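Local coordinates for glycosyl hydrolases family 31 family protein (Aspergillus niger, PDB 6DRU), which hydrolyses xyloglucan oligosaccharides, releasing alpha-xylose from the terminal glucose at their non-reducing end, at residues 362-367 with 437-442; 399-404 with 420-425. All blocks are in the same frame, centred on the assembly; numbering follows the deposited sequence.

Contact 1: 362-367 with 437-442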
loop_
_atom_site.group_PDB
_atom_site.type_symbol
_atom_site.label_atom_id
_atom_site.label_comp_id
_atom_site.label_asym_id
_atom_site.label_seq_id
_atom_site.Cartn_x
_atom_site.Cartn_y
_atom_site.Cartn_z
ATOM N N ILE A 362 15.586 -17.922 -12.041
ATOM C CA ILE A 362 16.649 -17.012 -12.446
ATOM C C ILE A 362 16.352 -15.601 -11.950
ATOM O O ILE A 362 15.277 -15.309 -11.422
ATOM C CB ILE A 362 16.846 -17.011 -13.974
ATOM C CG1 ILE A 362 15.501 -16.842 -14.686
ATOM C CG2 ILE A 362 17.516 -18.297 -14.420
ATOM C CD1 ILE A 362 15.115 -15.401 -14.985
ATOM N N ARG A 363 17.338 -14.724 -12.137
ATOM C CA ARG A 363 17.218 -13.298 -11.866
ATOM C C ARG A 363 17.751 -12.534 -13.069
ATOM O O ARG A 363 18.824 -12.860 -13.585
ATOM C CB ARG A 363 17.999 -12.898 -10.607
ATOM C CG ARG A 363 17.701 -13.739 -9.380
ATOM C CD ARG A 363 18.930 -13.863 -8.489
ATOM N NE ARG A 363 18.722 -14.818 -7.405
ATOM C CZ ARG A 363 18.333 -14.485 -6.178
ATOM N NH1 ARG A 363 18.115 -13.214 -5.868
ATOM N NH2 ARG A 363 18.165 -15.426 -5.259
ATOM N N ASN A 364 17.007 -11.525 -13.514
ATOM C CA ASN A 364 17.465 -10.683 -14.611
ATOM C C ASN A 364 18.508 -9.690 -14.119
ATOM O O ASN A 364 18.374 -9.115 -13.034
ATOM C CB ASN A 364 16.294 -9.930 -15.241
ATOM C CG ASN A 364 15.641 -10.702 -16.368
ATOM O OD1 ASN A 364 15.746 -11.926 -16.444
ATOM N ND2 ASN A 364 14.961 -9.986 -17.257
ATOM N N TYR A 365 19.550 -9.491 -14.921
ATOM C CA TYR A 365 20.527 -8.467 -14.592
ATOM C C TYR A 365 19.889 -7.086 -14.722
ATOM O O TYR A 365 18.898 -6.894 -15.432
ATOM C CB TYR A 365 21.763 -8.588 -15.490
ATOM C CG TYR A 365 21.770 -7.679 -16.700
ATOM C CD1 TYR A 365 22.729 -6.682 -16.828
ATOM C CD2 TYR A 365 20.820 -7.809 -17.708
ATOM C CE1 TYR A 365 22.749 -5.842 -17.923
ATOM C CE2 TYR A 365 20.829 -6.967 -18.810
ATOM C CZ TYR A 365 21.798 -5.987 -18.910
ATOM O OH TYR A 365 21.822 -5.147 -20.000
ATOM N N ASP A 366 20.465 -6.115 -14.021
ATOM C CA ASP A 366 19.872 -4.783 -13.919
ATOM C C ASP A 366 20.450 -3.894 -15.014
ATOM O O ASP A 366 21.521 -3.306 -14.852
ATOM C CB ASP A 366 20.119 -4.197 -12.534
ATOM C CG ASP A 366 19.334 -2.925 -12.293
ATOM O OD1 ASP A 366 18.484 -2.578 -13.140
ATOM O OD2 ASP A 366 19.571 -2.268 -11.256
ATOM N N SER A 367 19.733 -3.786 -16.136
ATOM C CA SER A 367 20.196 -2.934 -17.226
ATOM C C SER A 367 20.162 -1.456 -16.859
ATOM O O SER A 367 20.862 -0.658 -17.491
ATOM C CB SER A 367 19.360 -3.175 -18.485
ATOM O OG SER A 367 18.013 -2.778 -18.294
ATOM N N LYS A 437 9.489 0.492 -17.968
ATOM C CA LYS A 437 9.578 0.672 -19.413
ATOM C C LYS A 437 10.989 1.009 -19.874
ATOM O O LYS A 437 11.257 0.961 -21.080
ATOM C CB LYS A 437 8.608 1.762 -19.871
ATOM C CG LYS A 437 7.192 1.592 -19.344
ATOM C CD LYS A 437 6.543 0.334 -19.896
ATOM C CE LYS A 437 5.999 0.558 -21.297
ATOM N NZ LYS A 437 6.374 -0.540 -22.227
ATOM N N LEU A 438 11.890 1.351 -18.950
ATOM C CA LEU A 438 13.268 1.677 -19.292
ATOM C C LEU A 438 14.121 0.442 -19.554
ATOM O O LEU A 438 15.132 0.548 -20.255
ATOM C CB LEU A 438 13.890 2.516 -18.167
ATOM C CG LEU A 438 15.406 2.732 -18.113
ATOM C CD1 LEU A 438 15.883 3.568 -19.289
ATOM C CD2 LEU A 438 15.810 3.375 -16.797
ATOM N N TYR A 439 13.722 -0.722 -19.032
ATOM C CA TYR A 439 14.609 -1.886 -19.038
ATOM C C TYR A 439 15.098 -2.275 -20.430
ATOM O O TYR A 439 16.323 -2.377 -20.617
ATOM C CB TYR A 439 13.924 -3.066 -18.338
ATOM C CG TYR A 439 14.849 -4.237 -18.106
ATOM C CD1 TYR A 439 14.995 -5.238 -19.059
ATOM C CD2 TYR A 439 15.585 -4.340 -16.933
ATOM C CE1 TYR A 439 15.846 -6.306 -18.849
ATOM C CE2 TYR A 439 16.435 -5.404 -16.713
ATOM C CZ TYR A 439 16.562 -6.385 -17.674
ATOM O OH TYR A 439 17.411 -7.446 -17.456
ATOM N N PRO A 440 14.240 -2.515 -21.433
ATOM C CA PRO A 440 14.782 -2.873 -22.753
ATOM C C PRO A 440 15.520 -1.729 -23.420
ATOM O O PRO A 440 16.468 -1.972 -24.177
ATOM C CB PRO A 440 13.533 -3.280 -23.544
ATOM C CG PRO A 440 12.437 -2.499 -22.922
ATOM C CD PRO A 440 12.766 -2.435 -21.456
ATOM N N TRP A 441 15.108 -0.487 -23.161
ATOM C CA TRP A 441 15.822 0.667 -23.695
ATOM C C TRP A 441 17.242 0.730 -23.146
ATOM O O TRP A 441 18.196 0.978 -23.893
ATOM C CB TRP A 441 15.045 1.940 -23.354
ATOM C CG TRP A 441 15.507 3.188 -24.041
ATOM C CD1 TRP A 441 14.982 3.741 -25.172
ATOM C CD2 TRP A 441 16.569 4.056 -23.625
ATOM N NE1 TRP A 441 15.656 4.895 -25.492
ATOM C CE2 TRP A 441 16.635 5.110 -24.559
ATOM C CE3 TRP A 441 17.473 4.041 -22.559
ATOM C CZ2 TRP A 441 17.569 6.138 -24.457
ATOM C CZ3 TRP A 441 18.400 5.064 -22.460
ATOM C CH2 TRP A 441 18.441 6.097 -23.404
ATOM N N ALA A 442 17.402 0.494 -21.842
ATOM C CA ALA A 442 18.732 0.478 -21.246
ATOM C C ALA A 442 19.526 -0.757 -21.643
ATOM O O ALA A 442 20.761 -0.724 -21.596
ATOM C CB ALA A 442 18.628 0.562 -19.723
#
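Tyr439 and Ser367 carry this contact between two parts of the TIM-barrel domain of a family 31 glycosidase. Tyr439 lies near the start of helix 439-455. Ser367 lies in the loop that follows strand 360-364, a strand paired antiparallel with strand 319-328. A chi1 of -171° places Tyr439 CG opposite the backbone N and beside the carbonyl carbon, and the ring extends toward that loop. At the far end of the ring, Tyr439 OH donates a hydrogen bond to Tyr365 O at 2.6 Å. The acceptor lies at the ring edge, and the hydroxyl lies in the carbonyl plane, with a C=O...O angle of 152°. One backbone oxygen thus fixes the tip of the tyrosine. The other end is tied through the main chain. Ser367 OG donates to Tyr439 O at 2.9 Å, tilted from the carbonyl plane. The same OG lies over one ring face, toward the rim, and Ser367 CB makes a CH-pi contact 4.3 Å from the centroid of the Tyr439 ring. Asn364 packs obliquely on the phenol end, with CB 3.5 Å from Tyr439 OH and the amide plane 25° from the ring. The hydroxyl of Tyr365 turns to another partner, His443 ND1, one residue beyond the segment. Ala442, three residues along the helix, packs its CB 3.4 Å from Ser367 O.

Contact 2: 399-404 with 420-425. With BGC (beta-D-glucopyranose), chain F.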
loop_
_atom_site.group_PDB
_atom_site.type_symbol
_atom_site.label_atom_id
_atom_site.label_comp_id
_atom_site.label_asym_id
_atom_site.label_seq_id
_atom_site.Cartn_x
_atom_site.Cartn_y
_atom_site.Cartn_z
ATOM N N GLY A 399 11.647 -7.070 -19.809
ATOM C CA GLY A 399 11.659 -6.461 -18.497
ATOM C C GLY A 399 10.651 -7.113 -17.566
ATOM O O GLY A 399 9.568 -7.548 -17.979
ATOM N N GLY A 400 11.005 -7.166 -16.284
ATOM C CA GLY A 400 10.165 -7.799 -15.287
ATOM C C GLY A 400 10.322 -9.306 -15.277
ATOM O O GLY A 400 11.263 -9.833 -14.679
ATOM N N ALA A 401 9.404 -10.008 -15.934
ATOM C CA ALA A 401 9.533 -11.445 -16.130
ATOM C C ALA A 401 10.546 -11.706 -17.245
ATOM O O ALA A 401 11.234 -10.798 -17.717
ATOM C CB ALA A 401 8.170 -12.067 -16.426
ATOM N N LEU A 402 10.645 -12.954 -17.691
ATOM C CA LEU A 402 11.618 -13.319 -18.719
ATOM C C LEU A 402 10.939 -13.379 -20.088
ATOM O O LEU A 402 10.781 -14.434 -20.703
ATOM C CB LEU A 402 12.297 -14.640 -18.362
ATOM C CG LEU A 402 13.534 -15.003 -19.188
ATOM C CD1 LEU A 402 14.461 -13.805 -19.337
ATOM C CD2 LEU A 402 14.270 -16.175 -18.561
ATOM N N GLY A 403 10.507 -12.204 -20.550
ATOM C CA GLY A 403 10.117 -12.020 -21.931
ATOM C C GLY A 403 8.675 -12.334 -22.272
ATOM O O GLY A 403 8.244 -12.027 -23.392
ATOM N N GLU A 404 7.914 -12.937 -21.364
ATOM C CA GLU A 404 6.544 -13.331 -21.646
ATOM C C GLU A 404 5.577 -12.641 -20.693
ATOM O O GLU A 404 5.969 -12.091 -19.660
ATOM C CB GLU A 404 6.371 -14.852 -21.551
ATOM C CG GLU A 404 7.346 -15.643 -22.404
ATOM C CD GLU A 404 6.987 -15.620 -23.876
ATOM O OE1 GLU A 404 5.888 -15.131 -24.217
ATOM O OE2 GLU A 404 7.806 -16.088 -24.694
ATOM N N PHE A 420 -0.185 -16.257 -11.844
ATOM C CA PHE A 420 0.810 -15.666 -10.960
ATOM C C PHE A 420 1.065 -14.227 -11.391
ATOM O O PHE A 420 1.286 -13.955 -12.576
ATOM C CB PHE A 420 2.109 -16.472 -10.992
ATOM C CG PHE A 420 2.033 -17.787 -10.259
ATOM C CD1 PHE A 420 2.189 -17.841 -8.883
ATOM C CD2 PHE A 420 1.819 -18.970 -10.949
ATOM C CE1 PHE A 420 2.124 -19.049 -8.208
ATOM C CE2 PHE A 420 1.754 -20.181 -10.279
ATOM C CZ PHE A 420 1.906 -20.220 -8.908
ATOM N N THR A 421 1.030 -13.305 -10.432
ATOM C CA THR A 421 1.131 -11.886 -10.751
ATOM C C THR A 421 2.505 -11.551 -11.319
ATOM O O THR A 421 3.529 -12.068 -10.862
ATOM C CB THR A 421 0.863 -11.038 -9.507
ATOM O OG1 THR A 421 -0.291 -11.541 -8.822
ATOM C CG2 THR A 421 0.618 -9.589 -9.897
ATOM N N LEU A 422 2.522 -10.687 -12.329
ATOM C CA LEU A 422 3.786 -10.248 -12.899
ATOM C C LEU A 422 4.569 -9.439 -11.865
ATOM O O LEU A 422 3.981 -8.673 -11.095
ATOM C CB LEU A 422 3.544 -9.423 -14.159
ATOM C CG LEU A 422 3.011 -10.238 -15.340
ATOM C CD1 LEU A 422 2.852 -9.371 -16.582
ATOM C CD2 LEU A 422 3.916 -11.431 -15.623
ATOM N N PRO A 423 5.895 -9.583 -11.825
ATOM C CA PRO A 423 6.664 -9.085 -10.677
ATOM C C PRO A 423 6.944 -7.589 -10.767
ATOM O O PRO A 423 7.383 -7.083 -11.803
ATOM C CB PRO A 423 7.960 -9.898 -10.746
ATOM C CG PRO A 423 8.137 -10.156 -12.207
ATOM C CD PRO A 423 6.750 -10.286 -12.798
ATOM N N ASN A 424 6.687 -6.884 -9.664
ATOM C CA ASN A 424 7.134 -5.502 -9.493
ATOM C C ASN A 424 8.507 -5.545 -8.831
ATOM O O ASN A 424 8.655 -5.438 -7.612
ATOM C CB ASN A 424 6.128 -4.708 -8.670
ATOM C CG ASN A 424 6.501 -3.243 -8.547
ATOM O OD1 ASN A 424 7.361 -2.744 -9.273
ATOM N ND2 ASN A 424 5.857 -2.543 -7.618
ATOM N N VAL A 425 9.533 -5.709 -9.664
ATOM C CA VAL A 425 10.884 -5.979 -9.186
ATOM C C VAL A 425 11.576 -4.690 -8.762
ATOM O O VAL A 425 11.107 -3.586 -9.063
ATOM C CB VAL A 425 11.710 -6.714 -10.258
ATOM C CG1 VAL A 425 10.992 -7.973 -10.708
ATOM C CG2 VAL A 425 11.973 -5.799 -11.439
HETATM C C2 BGC F . 7.805 -20.522 -24.729
HETATM C C3 BGC F . 8.124 -19.148 -24.253
HETATM C C4 BGC F . 9.639 -18.899 -24.364
HETATM C C5 BGC F . 10.123 -19.240 -25.745
HETATM C C6 BGC F . 11.639 -19.114 -25.804
HETATM C C1 BGC F . 8.340 -20.663 -26.131
HETATM O O2 BGC F . 6.377 -20.741 -24.721
HETATM O O3 BGC F . 7.718 -19.019 -22.938
HETATM O O4 BGC F . 9.919 -17.542 -24.102
HETATM O O5 BGC F . 9.765 -20.567 -26.075
HETATM O O6 BGC F . 12.129 -19.809 -26.930
#
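Gly400 and Pro423 bring the two backbones together, with their CA atoms 5.9 Å apart. Both segments are irregular loops of the family 31 TIM-barrel domain, on either side of helix 413-417 in the sequence. Gly400 has a positive phi of 81°, a conformation that favours glycine. The contact is apolar and small. Pro423 CG touches the peptide between Gly400 and Ala401, 3.9 Å from both Gly400 C and Ala401 N. Ala401 CB lies 4.3 Å from Pro423 CD and touches the CD2 branch of Leu422. Val425 adds one methyl, CG1, at 4.4 Å from Gly400 O. At the other end of 399-404, Glu404 reaches the bound glucose instead. Its chain bends at chi2 (-76°), and OE2 accepts a hydrogen bond from O4 of the glucose at 2.6 Å. Tyr286, Tyr406 and Asn409 also hydrogen-bond this sugar. Asn173 ND2 binds the same OE2, while OE1 forms a salt bridge with Lys119 of a third subunit. The first loop follows strand 391-394 and the second leads into strand 425-426. Ala401 also packs on Asp355 of strand 355-357, and Val425 on Gln432 of helix 432-435.

From the N terminus, the chain first passes the 362-367 end of contact 1, then runs through helix 370-385 and strand 391-394 to reach 399-404. Contact 2 closes the short loop that holds helix 413-417, returning at 420-425. Helix 432-435 follows before 437-442 closes the longer loop of contact 1. Contact 2 therefore nests within contact 1, and the two do not cross. Their centres are about 11 Å apart and they touch: Tyr439 CD1 lies 3.6 Å from Gly399 CA, and Leu402 packs against Ile362 and Asn364. Together they join strand 360-364, the loop after strand 391-394, the loop leading into strand 425-426 and helix 439-455 in the TIM-barrel domain.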